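Local coordinates for protein alpha-galactosidase (Lactobacillus brevis, PDB 3MI6) that probably hydrolyses terminal, non-reducing alpha-D-galactose residues from alpha-galactosides, as a member of glycoside hydrolase family 36, at residues R586-S589 / L590-G594; W283-A286 / P287-F291; H13-D17 / H18-I22. All blocks are in the same frame, centred on the assembly; numbering follows the deposited sequence.

Contact 1. Residues R586-S589 / L590-G594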
loop_
_atom_site.group_PDB
_atom_site.type_symbol
_atom_site.label_atom_id
_atom_site.label_comp_id
_atom_site.label_asym_id
_atom_site.label_seq_id
_atom_site.Cartn_x
_atom_site.Cartn_y
_atom_site.Cartn_z
ATOM N N ARG D 586 19.085 -17.889 20.484
ATOM C CA ARG D 586 18.673 -18.768 19.400
ATOM C C ARG D 586 19.618 -19.972 19.294
ATOM O O ARG D 586 20.793 -19.882 19.626
ATOM C CB ARG D 586 18.613 -17.986 18.082
ATOM C CG ARG D 586 18.472 -18.845 16.850
ATOM C CD ARG D 586 17.817 -18.087 15.710
ATOM N NE ARG D 586 16.683 -17.295 16.169
ATOM C CZ ARG D 586 16.621 -15.956 16.137
ATOM N NH1 ARG D 586 17.626 -15.223 15.648
ATOM N NH2 ARG D 586 15.532 -15.340 16.589
ATOM N N ILE D 587 19.086 -21.111 18.868
ATOM C CA ILE D 587 19.890 -22.299 18.614
ATOM C C ILE D 587 19.776 -22.555 17.135
ATOM O O ILE D 587 18.705 -22.398 16.570
ATOM C CB ILE D 587 19.360 -23.560 19.353
ATOM C CG1 ILE D 587 19.367 -23.372 20.872
ATOM C CG2 ILE D 587 20.176 -24.801 18.968
ATOM C CD1 ILE D 587 18.810 -24.580 21.635
ATOM N N THR D 588 20.871 -22.983 16.522
ATOM C CA THR D 588 20.952 -23.108 15.078
ATOM C C THR D 588 21.864 -24.262 14.703
ATOM O O THR D 588 22.808 -24.551 15.412
ATOM C CB THR D 588 21.526 -21.810 14.509
ATOM O OG1 THR D 588 20.458 -20.862 14.315
ATOM C CG2 THR D 588 22.204 -22.074 13.204
ATOM N N SER D 589 21.613 -24.932 13.593
ATOM C CA SER D 589 22.524 -26.020 13.216
ATOM C C SER D 589 23.937 -25.500 12.979
ATOM O O SER D 589 24.131 -24.336 12.621
ATOM C CB SER D 589 22.032 -26.726 11.956
ATOM O OG SER D 589 22.046 -25.830 10.864
ATOM N N LEU D 590 24.938 -26.351 13.149
ATOM C CA LEU D 590 26.287 -25.931 12.789
ATOM C C LEU D 590 26.412 -25.701 11.274
ATOM O O LEU D 590 27.194 -24.868 10.821
ATOM C CB LEU D 590 27.309 -26.941 13.293
ATOM C CG LEU D 590 28.778 -26.772 12.940
ATOM C CD1 LEU D 590 29.306 -25.422 13.381
ATOM C CD2 LEU D 590 29.526 -27.892 13.619
ATOM N N LYS D 591 25.626 -26.438 10.495
ATOM C CA LYS D 591 25.613 -26.289 9.040
ATOM C C LYS D 591 25.156 -24.895 8.613
ATOM O O LYS D 591 25.717 -24.303 7.703
ATOM C CB LYS D 591 24.724 -27.363 8.406
ATOM C CG LYS D 591 24.550 -27.250 6.897
ATOM C CD LYS D 591 23.325 -28.033 6.411
ATOM C CE LYS D 591 23.255 -28.004 4.878
ATOM N NZ LYS D 591 21.987 -28.594 4.300
ATOM N N THR D 592 24.148 -24.357 9.274
ATOM C CA THR D 592 23.644 -23.052 8.894
ATOM C C THR D 592 24.582 -21.917 9.320
ATOM O O THR D 592 24.910 -21.051 8.506
ATOM C CB THR D 592 22.224 -22.825 9.440
ATOM O OG1 THR D 592 21.341 -23.839 8.922
ATOM C CG2 THR D 592 21.710 -21.447 9.039
ATOM N N ARG D 593 25.014 -21.922 10.586
ATOM C CA ARG D 593 26.016 -20.963 11.070
ATOM C C ARG D 593 27.211 -20.911 10.126
ATOM O O ARG D 593 27.691 -19.830 9.777
ATOM C CB ARG D 593 26.487 -21.270 12.501
ATOM C CG ARG D 593 25.366 -21.503 13.468
ATOM C CD ARG D 593 25.780 -21.396 14.915
ATOM N NE ARG D 593 26.806 -22.352 15.358
ATOM C CZ ARG D 593 26.574 -23.579 15.821
ATOM N NH1 ARG D 593 25.345 -24.063 15.872
ATOM N NH2 ARG D 593 27.588 -24.336 16.215
ATOM N N GLY D 594 27.683 -22.083 9.710
ATOM C CA GLY D 594 28.747 -22.163 8.733
ATOM C C GLY D 594 28.371 -21.488 7.427
ATOM O O GLY D 594 29.161 -20.703 6.888
#
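S589 and T592 meet at the start of helix 590-597, where the serine hydroxyl closes the first turn. S589 OG accepts from T592 N at 3.0 Å, with an N-H...O angle of 149°. It can do so because chi1 of 64° sets OG between the backbone N and the carbonyl carbon, within reach of T592 N. T592 OG1 lies 2.9 Å from S589 OG and is hydrogen-bonded to F727 O and T729 OG1. One turn on, S589 O receives R593 N at 3.3 Å in a nearly straight bond, and T592 N adds a weak hydrogen bond to the same oxygen.

The tight side is built by T588 and R593, whose side chains run past each other in opposite directions. T588 CG2 lies against R593 CG and reaches T592 CB at 3.8 Å, while A553 of helix 553-566 packs on all three residues. The arginine chain bends at chi3, bringing the edge of its guanidinium to T588 O, 2.6 Å from NH1. Cutting R593 back to an alanine would probably take the CG packing off T588 CG2 and leave T588 O without the guanidinium beside it.

The opposite character belongs to K591, exposed and extended away from the loop, with NZ bonded to T729 O. Serine at the N-cap, bonded to the third residue of the helix, is a classic helix N-terminal cap, here on a helix of the catalytic barrel domain.

Contact 2. Residues W283-A286 / P287-F291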
loop_
_atom_site.group_PDB
_atom_site.type_symbol
_atom_site.label_atom_id
_atom_site.label_comp_id
_atom_site.label_asym_id
_atom_site.label_seq_id
_atom_site.Cartn_x
_atom_site.Cartn_y
_atom_site.Cartn_z
ATOM N N TRP D 283 34.337 25.088 11.456
ATOM C CA TRP D 283 35.770 25.062 11.219
ATOM C C TRP D 283 36.370 26.439 11.006
ATOM O O TRP D 283 36.064 27.094 10.007
ATOM C CB TRP D 283 36.073 24.191 10.024
ATOM C CG TRP D 283 37.489 23.914 9.904
ATOM C CD1 TRP D 283 38.403 24.622 9.192
ATOM C CD2 TRP D 283 38.189 22.848 10.522
ATOM N NE1 TRP D 283 39.640 24.057 9.326
ATOM C CE2 TRP D 283 39.537 22.961 10.141
ATOM C CE3 TRP D 283 37.808 21.803 11.362
ATOM C CZ2 TRP D 283 40.509 22.073 10.570
ATOM C CZ3 TRP D 283 38.776 20.918 11.792
ATOM C CH2 TRP D 283 40.113 21.064 11.399
ATOM N N ASN D 284 37.227 26.864 11.936
ATOM C CA ASN D 284 37.909 28.157 11.841
ATOM C C ASN D 284 38.993 28.177 10.775
ATOM O O ASN D 284 40.021 27.501 10.881
ATOM C CB ASN D 284 38.494 28.587 13.187
ATOM C CG ASN D 284 37.431 28.808 14.238
ATOM O OD1 ASN D 284 36.682 29.784 14.188
ATOM N ND2 ASN D 284 37.356 27.897 15.204
ATOM N N LEU D 285 38.747 28.982 9.751
ATOM C CA LEU D 285 39.603 29.052 8.582
ATOM C C LEU D 285 40.391 30.363 8.627
ATOM O O LEU D 285 39.915 31.416 8.174
ATOM C CB LEU D 285 38.736 28.982 7.321
ATOM C CG LEU D 285 39.310 28.579 5.967
ATOM C CD1 LEU D 285 39.920 27.186 6.023
ATOM C CD2 LEU D 285 38.211 28.664 4.921
ATOM N N ALA D 286 41.586 30.303 9.204
ATOM C CA ALA D 286 42.440 31.475 9.279
ATOM C C ALA D 286 42.895 31.907 7.878
ATOM O O ALA D 286 42.767 31.152 6.906
ATOM C CB ALA D 286 43.628 31.178 10.144
ATOM N N PRO D 287 43.426 33.131 7.762
ATOM C CA PRO D 287 44.016 33.503 6.476
ATOM C C PRO D 287 45.098 32.505 6.016
ATOM O O PRO D 287 45.905 32.034 6.833
ATOM C CB PRO D 287 44.624 34.876 6.766
ATOM C CG PRO D 287 43.812 35.410 7.887
ATOM C CD PRO D 287 43.492 34.230 8.740
ATOM N N GLN D 288 45.078 32.196 4.716
ATOM C CA GLN D 288 46.032 31.286 4.067
ATOM C C GLN D 288 45.730 29.829 4.394
ATOM O O GLN D 288 46.505 28.932 4.050
ATOM C CB GLN D 288 47.497 31.616 4.430
ATOM C CG GLN D 288 47.938 33.056 4.162
ATOM C CD GLN D 288 47.503 33.570 2.795
ATOM O OE1 GLN D 288 47.127 34.740 2.656
ATOM N NE2 GLN D 288 47.536 32.698 1.783
ATOM N N ALA D 289 44.603 29.605 5.067
ATOM C CA ALA D 289 44.211 28.274 5.516
ATOM C C ALA D 289 43.269 27.609 4.518
ATOM O O ALA D 289 42.654 28.269 3.676
ATOM C CB ALA D 289 43.561 28.348 6.888
ATOM N N THR D 290 43.156 26.293 4.639
ATOM C CA THR D 290 42.358 25.505 3.723
ATOM C C THR D 290 41.548 24.465 4.462
ATOM O O THR D 290 41.930 24.010 5.544
ATOM C CB THR D 290 43.252 24.753 2.749
ATOM O OG1 THR D 290 44.296 24.105 3.484
ATOM C CG2 THR D 290 43.867 25.710 1.755
ATOM N N PHE D 291 40.427 24.082 3.871
ATOM C CA PHE D 291 39.618 23.002 4.419
ATOM C C PHE D 291 39.138 22.044 3.330
ATOM O O PHE D 291 38.457 22.460 2.389
ATOM C CB PHE D 291 38.429 23.544 5.225
ATOM C CG PHE D 291 37.541 22.468 5.763
ATOM C CD1 PHE D 291 37.896 21.776 6.903
ATOM C CD2 PHE D 291 36.373 22.124 5.109
ATOM C CE1 PHE D 291 37.104 20.766 7.389
ATOM C CE2 PHE D 291 35.573 21.117 5.591
ATOM C CZ PHE D 291 35.939 20.439 6.736
#
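W283 and F291 face each other across the two arms of a short chain reversal, and their rings meet at an intermediate tilt. The planes of the indole five-membered ring and the phenyl ring stand at 43°, with centroids 4.6 Å apart, so the pair is neither a stack nor a T-shaped contact. The touching is done by one corner of the phenyl: F291 CD1 sits 3.6 Å above the indole plane, displaced toward the rim, and approaches W283 CD1 and CG about equally. F291 CE1 continues the contact over the indole, nearest to W283 CD2. In both residues CG is anti to the backbone N, which carries the two rings toward each other across the gap between the arms. On its other contacts, F291 packs against L176 and A179 of strand 174-186.

Between the aromatic pair and the bend lies L285. Its CD1 branch reaches across to the opposing backbone, 3.5 Å from T290 C, and lies alongside A289 CB and, at 4.0 Å, F291 CB. F166 of strand 159-167 and L145 also touch this leucine.

The reversal itself is a type II beta turn, A286 to A289, which leads from strand 283-285, paired with strand 174-186, to strand 290-301, paired with strand 159-167. The chain thus passes from one antiparallel sheet of the N-terminal region to another.

P287 and Q288 form the corner, Q288 with the positive phi of 75° expected at the third position of this turn. A289 N closes it on A286 O at 3.0 Å. A289 CB points back toward the first arm, on the same A286 carbonyl, while Q288 and A289 make further backbone hydrogen bonds with N168.

Contact 3. Residues H13-D17 / H18-I22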
loop_
_atom_site.group_PDB
_atom_site.type_symbol
_atom_site.label_atom_id
_atom_site.label_comp_id
_atom_site.label_asym_id
_atom_site.label_seq_id
_atom_site.Cartn_x
_atom_site.Cartn_y
_atom_site.Cartn_z
ATOM N N HIS D 13 30.293 18.465 -18.547
ATOM C CA HIS D 13 29.511 17.296 -18.809
ATOM C C HIS D 13 30.408 16.093 -18.574
ATOM O O HIS D 13 31.350 15.853 -19.309
ATOM C CB HIS D 13 29.038 17.365 -20.255
ATOM C CG HIS D 13 28.103 16.269 -20.660
ATOM N ND1 HIS D 13 28.249 14.961 -20.243
ATOM C CD2 HIS D 13 27.035 16.280 -21.494
ATOM C CE1 HIS D 13 27.301 14.219 -20.785
ATOM N NE2 HIS D 13 26.548 14.995 -21.546
ATOM N N LEU D 14 30.109 15.350 -17.517
ATOM C CA LEU D 14 30.806 14.118 -17.183
ATOM C C LEU D 14 30.122 12.853 -17.789
ATOM O O LEU D 14 28.907 12.654 -17.646
ATOM C CB LEU D 14 30.895 14.015 -15.661
ATOM C CG LEU D 14 31.898 14.925 -14.922
ATOM C CD1 LEU D 14 31.549 16.395 -15.023
ATOM C CD2 LEU D 14 32.035 14.508 -13.448
ATOM N N GLN D 15 30.899 12.018 -18.481
ATOM C CA GLN D 15 30.394 10.767 -19.061
ATOM C C GLN D 15 31.123 9.531 -18.559
ATOM O O GLN D 15 32.334 9.373 -18.767
ATOM C CB GLN D 15 30.471 10.776 -20.586
ATOM C CG GLN D 15 29.428 11.642 -21.262
ATOM C CD GLN D 15 29.304 11.317 -22.729
ATOM O OE1 GLN D 15 30.295 11.021 -23.389
ATOM N NE2 GLN D 15 28.086 11.351 -23.247
ATOM N N THR D 16 30.377 8.655 -17.893
ATOM C CA THR D 16 30.885 7.341 -17.549
ATOM C C THR D 16 30.453 6.395 -18.678
ATOM O O THR D 16 29.893 6.841 -19.688
ATOM C CB THR D 16 30.347 6.876 -16.178
ATOM O OG1 THR D 16 28.945 7.159 -16.086
ATOM C CG2 THR D 16 31.036 7.614 -15.069
ATOM N N ASP D 17 30.705 5.103 -18.539
ATOM C CA ASP D 17 30.214 4.190 -19.548
ATOM C C ASP D 17 28.698 4.324 -19.818
ATOM O O ASP D 17 28.265 4.205 -20.972
ATOM C CB ASP D 17 30.614 2.754 -19.228
ATOM C CG ASP D 17 32.091 2.510 -19.460
ATOM O OD1 ASP D 17 32.736 3.430 -20.009
ATOM O OD2 ASP D 17 32.607 1.421 -19.107
ATOM N N HIS D 18 27.898 4.610 -18.784
ATOM C CA HIS D 18 26.438 4.610 -18.948
ATOM C C HIS D 18 25.706 5.822 -18.375
ATOM O O HIS D 18 24.496 5.959 -18.556
ATOM C CB HIS D 18 25.839 3.307 -18.405
ATOM C CG HIS D 18 26.558 2.084 -18.877
ATOM N ND1 HIS D 18 27.575 1.496 -18.158
ATOM C CD2 HIS D 18 26.432 1.359 -20.015
ATOM C CE1 HIS D 18 28.039 0.455 -18.828
ATOM N NE2 HIS D 18 27.361 0.347 -19.957
ATOM N N THR D 19 26.423 6.710 -17.695
ATOM C CA THR D 19 25.762 7.875 -17.117
ATOM C C THR D 19 26.271 9.237 -17.625
ATOM O O THR D 19 27.363 9.344 -18.195
ATOM C CB THR D 19 25.747 7.799 -15.560
ATOM O OG1 THR D 19 26.976 8.279 -15.007
ATOM C CG2 THR D 19 25.541 6.364 -15.110
ATOM N N SER D 20 25.460 10.270 -17.417
ATOM C CA SER D 20 25.849 11.638 -17.731
ATOM C C SER D 20 25.479 12.564 -16.596
ATOM O O SER D 20 24.306 12.750 -16.298
ATOM C CB SER D 20 25.157 12.140 -19.007
ATOM O OG SER D 20 25.623 11.459 -20.160
ATOM N N TYR D 21 26.484 13.148 -15.966
ATOM C CA TYR D 21 26.295 14.208 -14.990
ATOM C C TYR D 21 26.666 15.496 -15.729
ATOM O O TYR D 21 27.772 15.618 -16.244
ATOM C CB TYR D 21 27.246 13.954 -13.821
ATOM C CG TYR D 21 27.030 14.774 -12.559
ATOM C CD1 TYR D 21 27.368 16.117 -12.509
ATOM C CD2 TYR D 21 26.542 14.181 -11.398
ATOM C CE1 TYR D 21 27.194 16.855 -11.361
ATOM C CE2 TYR D 21 26.372 14.903 -10.242
ATOM C CZ TYR D 21 26.702 16.240 -10.224
ATOM O OH TYR D 21 26.524 16.968 -9.071
ATOM N N ILE D 22 25.737 16.439 -15.817
ATOM C CA ILE D 22 25.966 17.662 -16.566
ATOM C C ILE D 22 25.617 18.892 -15.728
ATOM O O ILE D 22 24.522 18.967 -15.154
ATOM C CB ILE D 22 25.088 17.719 -17.827
ATOM C CG1 ILE D 22 25.203 16.435 -18.645
ATOM C CG2 ILE D 22 25.428 18.930 -18.673
ATOM C CD1 ILE D 22 24.111 16.316 -19.734
#
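A beta hairpin formed by strands 11-15 and 19-25 turns back here, the two strands running antiparallel at 163°. L14 and Y21 are its hydrogen-bonded pair: L14 N reaches Y21 O at 2.7 Å, and Y21 N returns to L14 O at 3.0 Å. On their face of the sheet the two CB atoms lie 4.1 Å apart; beyond them the tyrosine hydroxyl bonds to E76 and K162.

The other face carries H13, Q15, S20 and I22. I22 CG1 stands over the centre of the imidazole of H13, 3.4 Å from its centroid and 10° off the normal, a CH-pi contact. The H13 ring, placed by a CG anti to the backbone N (chi1 -175°), meets S20 OG at its edge, through CE1 at 3.3 Å; that hydroxyl is itself bonded to I40 N.

At the bend, T16 N bonds to T19 O, and T16 OG1 takes T19 N at 3.0 Å. D158 bonds both T16 OG1 and H18, and H156 bonds D17, fixing the reversal against the loop 155-158. The result is a hairpin at the centre of a four-stranded antiparallel sheet, between strands 4-6 and 31-36.

Along the chain the order is contact 3, contact 2, contact 1, with no overlap. Contacts 3 and 2 both belong to the antiparallel beta region at the N-terminal end; their centres are 33 Å apart and their nearest atoms about 17 Å. They share no sheet, yet strand 159-167 packs on both: I160 meets the hairpin of 13-22 and F166 meets 283-291. Contact 1 lies across the centre of the chain from both, 55 Å from contact 2 and 46 Å from contact 3 between centres. It follows the seventh strand of the parallel barrel, 572-576, and borders a second subunit. Two thus sit in the beta region before the barrel and one on the barrel, all away from the predicted substrate site.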